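Transcriptional regulator (Pyrococcus horikoshii, PDB 1UDD) is an all-helical protein of the TenA/THI-4/PQQC family, named a transcriptional regulator, with four chains in its assembly. Local coordinates at residues Trp138-Ile143 with Lys164-Asn169. Sequence-based numbering, arbitrary orientation.
Sequences WSYAEI and KVYLSN
Ala-141, within helix 126-146, and Tyr-166, in the turn that leads from helix 157-164 to helix 169-183, bring the two backbones together, their CA atoms 5.0 Å apart. Residues 138-143 are regular helix, whereas 165-167 keep helical backbone angles without the regular bonding. At this approach Ala-141 CA lies 4.0 Å from Tyr-166 O, and Tyr-166 CB rests 3.5 Å from Tyr-140 O, so the base of the Tyr-166 side chain lies against the helix backbone. The turn ends at Ser-168, the N-cap of helix 169-183, whose OG bonds back to Val-165 O at 2.7 Å.

The main side-chain contact is a T-shaped pair of tyrosines. Tyr-140 and Tyr-166 run side by side, pointing the same way, and the edge of the Tyr-140 ring is directed at one face of Tyr-166, with planes at 71° and centroids 5.3 Å apart. Tyr-140 CD2 does the touching, 3.5 Å from Tyr-166 CZ and displaced toward the rim of that ring. With CG anti to its carbonyl carbon and beside the backbone N (chi1 -50°), Tyr-166 presents a ring face to the edge of Tyr-140, whose CB also packs against Tyr-166 CD2. The hydroxyl of Tyr-140 is hydrogen-bonded to that of Tyr-42, which gives the far end of this buried side chain a polar partner.

Further aromatic residues extend the cluster: Trp-162 and Tyr-171 meet Tyr-166 edge-to-face, while Trp-208 of helix 190-213 meets the Tyr-140 ring. In this all-helical TenA-type fold the contact is thus a largely buried aromatic junction that packs the 157-164/169-183 turn on helix 126-146, with helix 24-31 touching Tyr-166 through Tyr-30 and helix 169-183 packing on Ala-141 through Tyr-171 and Leu-172.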
loop_
_atom_site.group_PDB
_atom_site.type_symbol
_atom_site.label_atom_id
_atom_site.label_comp_id
_atom_site.label_asym_id
_atom_site.label_seq_id
_atom_site.Cartn_x
_atom_site.Cartn_y
_atom_site.Cartn_z
ATOM N N TRP A 138 4.516 22.761 9.330
ATOM C CA TRP A 138 4.531 24.205 9.105
ATOM C C TRP A 138 3.694 25.052 10.066
ATOM O O TRP A 138 4.197 26.033 10.617
ATOM C CB TRP A 138 4.140 24.487 7.650
ATOM C CG TRP A 138 4.452 25.871 7.150
ATOM C CD1 TRP A 138 5.084 26.885 7.831
ATOM C CD2 TRP A 138 4.129 26.397 5.858
ATOM N NE1 TRP A 138 5.168 28.009 7.038
ATOM C CE2 TRP A 138 4.591 27.737 5.822
ATOM C CE3 TRP A 138 3.488 25.867 4.723
ATOM C CZ2 TRP A 138 4.435 28.555 4.692
ATOM C CZ3 TRP A 138 3.332 26.684 3.596
ATOM C CH2 TRP A 138 3.806 28.013 3.593
ATOM N N SER A 139 2.434 24.682 10.279
ATOM C CA SER A 139 1.585 25.443 11.180
ATOM C C SER A 139 2.125 25.519 12.612
ATOM O O SER A 139 1.954 26.527 13.271
ATOM C CB SER A 139 0.169 24.864 11.212
ATOM O OG SER A 139 0.125 23.643 11.926
ATOM N N TYR A 140 2.760 24.458 13.098
ATOM C CA TYR A 140 3.286 24.474 14.460
ATOM C C TYR A 140 4.390 25.513 14.605
ATOM O O TYR A 140 4.537 26.138 15.661
ATOM C CB TYR A 140 3.798 23.081 14.862
ATOM C CG TYR A 140 2.730 22.230 15.529
ATOM C CD1 TYR A 140 1.545 21.895 14.859
ATOM C CD2 TYR A 140 2.867 21.833 16.862
ATOM C CE1 TYR A 140 0.517 21.189 15.517
ATOM C CE2 TYR A 140 1.853 21.139 17.521
ATOM C CZ TYR A 140 0.687 20.822 16.852
ATOM O OH TYR A 140 -0.308 20.152 17.529
ATOM N N ALA A 141 5.164 25.702 13.546
ATOM C CA ALA A 141 6.224 26.696 13.573
ATOM C C ALA A 141 5.617 28.092 13.447
ATOM O O ALA A 141 6.042 29.017 14.143
ATOM C CB ALA A 141 7.215 26.446 12.434
ATOM N N GLU A 142 4.626 28.247 12.561
ATOM C CA GLU A 142 3.989 29.550 12.356
ATOM C C GLU A 142 3.234 30.006 13.595
ATOM O O GLU A 142 3.199 31.195 13.904
ATOM C CB GLU A 142 3.022 29.521 11.167
ATOM C CG GLU A 142 3.663 29.537 9.807
ATOM C CD GLU A 142 4.480 30.790 9.528
ATOM O OE1 GLU A 142 4.105 31.889 9.993
ATOM O OE2 GLU A 142 5.496 30.674 8.812
ATOM N N ILE A 143 2.606 29.058 14.284
ATOM C CA ILE A 143 1.867 29.376 15.493
ATOM C C ILE A 143 2.834 29.941 16.538
ATOM O O ILE A 143 2.554 30.967 17.146
ATOM C CB ILE A 143 1.174 28.121 16.074
ATOM C CG1 ILE A 143 0.045 27.650 15.146
ATOM C CG2 ILE A 143 0.620 28.437 17.445
ATOM C CD1 ILE A 143 -0.602 26.309 15.586
ATOM N N LYS A 164 9.048 26.573 22.934
ATOM C CA LYS A 164 10.355 26.914 22.382
ATOM C C LYS A 164 10.863 25.946 21.321
ATOM O O LYS A 164 11.633 26.334 20.440
ATOM C CB LYS A 164 11.382 27.053 23.515
ATOM C CG LYS A 164 11.013 28.159 24.510
ATOM C CD LYS A 164 12.114 28.462 25.531
ATOM C CE LYS A 164 12.392 27.286 26.468
ATOM N NZ LYS A 164 13.165 26.202 25.803
ATOM N N VAL A 165 10.423 24.695 21.383
ATOM C CA VAL A 165 10.872 23.711 20.407
ATOM C C VAL A 165 10.594 24.165 18.967
ATOM O O VAL A 165 11.427 23.995 18.070
ATOM C CB VAL A 165 10.188 22.348 20.632
ATOM C CG1 VAL A 165 10.741 21.331 19.661
ATOM C CG2 VAL A 165 10.399 21.883 22.059
ATOM N N TYR A 166 9.436 24.774 18.755
ATOM C CA TYR A 166 9.059 25.203 17.415
ATOM C C TYR A 166 9.741 26.458 16.870
ATOM O O TYR A 166 9.667 26.723 15.666
ATOM C CB TYR A 166 7.533 25.311 17.343
ATOM C CG TYR A 166 6.869 24.054 17.868
ATOM C CD1 TYR A 166 6.132 24.076 19.048
ATOM C CD2 TYR A 166 7.032 22.833 17.214
ATOM C CE1 TYR A 166 5.570 22.918 19.575
ATOM C CE2 TYR A 166 6.478 21.659 17.732
ATOM C CZ TYR A 166 5.746 21.713 18.918
ATOM O OH TYR A 166 5.197 20.572 19.450
ATOM N N LEU A 167 10.434 27.202 17.734
ATOM C CA LEU A 167 11.157 28.407 17.307
ATOM C C LEU A 167 12.630 28.124 17.013
ATOM O O LEU A 167 13.331 28.977 16.471
ATOM C CB LEU A 167 11.107 29.500 18.383
ATOM C CG LEU A 167 9.796 30.166 18.771
ATOM C CD1 LEU A 167 9.069 30.617 17.517
ATOM C CD2 LEU A 167 8.960 29.202 19.580
ATOM N N SER A 168 13.107 26.942 17.391
ATOM C CA SER A 168 14.502 26.580 17.168
ATOM C C SER A 168 14.864 26.575 15.682
ATOM O O SER A 168 14.000 26.367 14.828
ATOM C CB SER A 168 14.782 25.209 17.776
ATOM O OG SER A 168 13.946 24.220 17.202
ATOM N N ASN A 169 16.141 26.809 15.378
ATOM C CA ASN A 169 16.609 26.841 13.997
ATOM C C ASN A 169 16.490 25.480 13.350
ATOM O O ASN A 169 16.228 25.369 12.156
ATOM C CB ASN A 169 18.079 27.290 13.907
ATOM C CG ASN A 169 18.268 28.762 14.231
ATOM O OD1 ASN A 169 17.428 29.597 13.888
ATOM N ND2 ASN A 169 19.386 29.089 14.875
#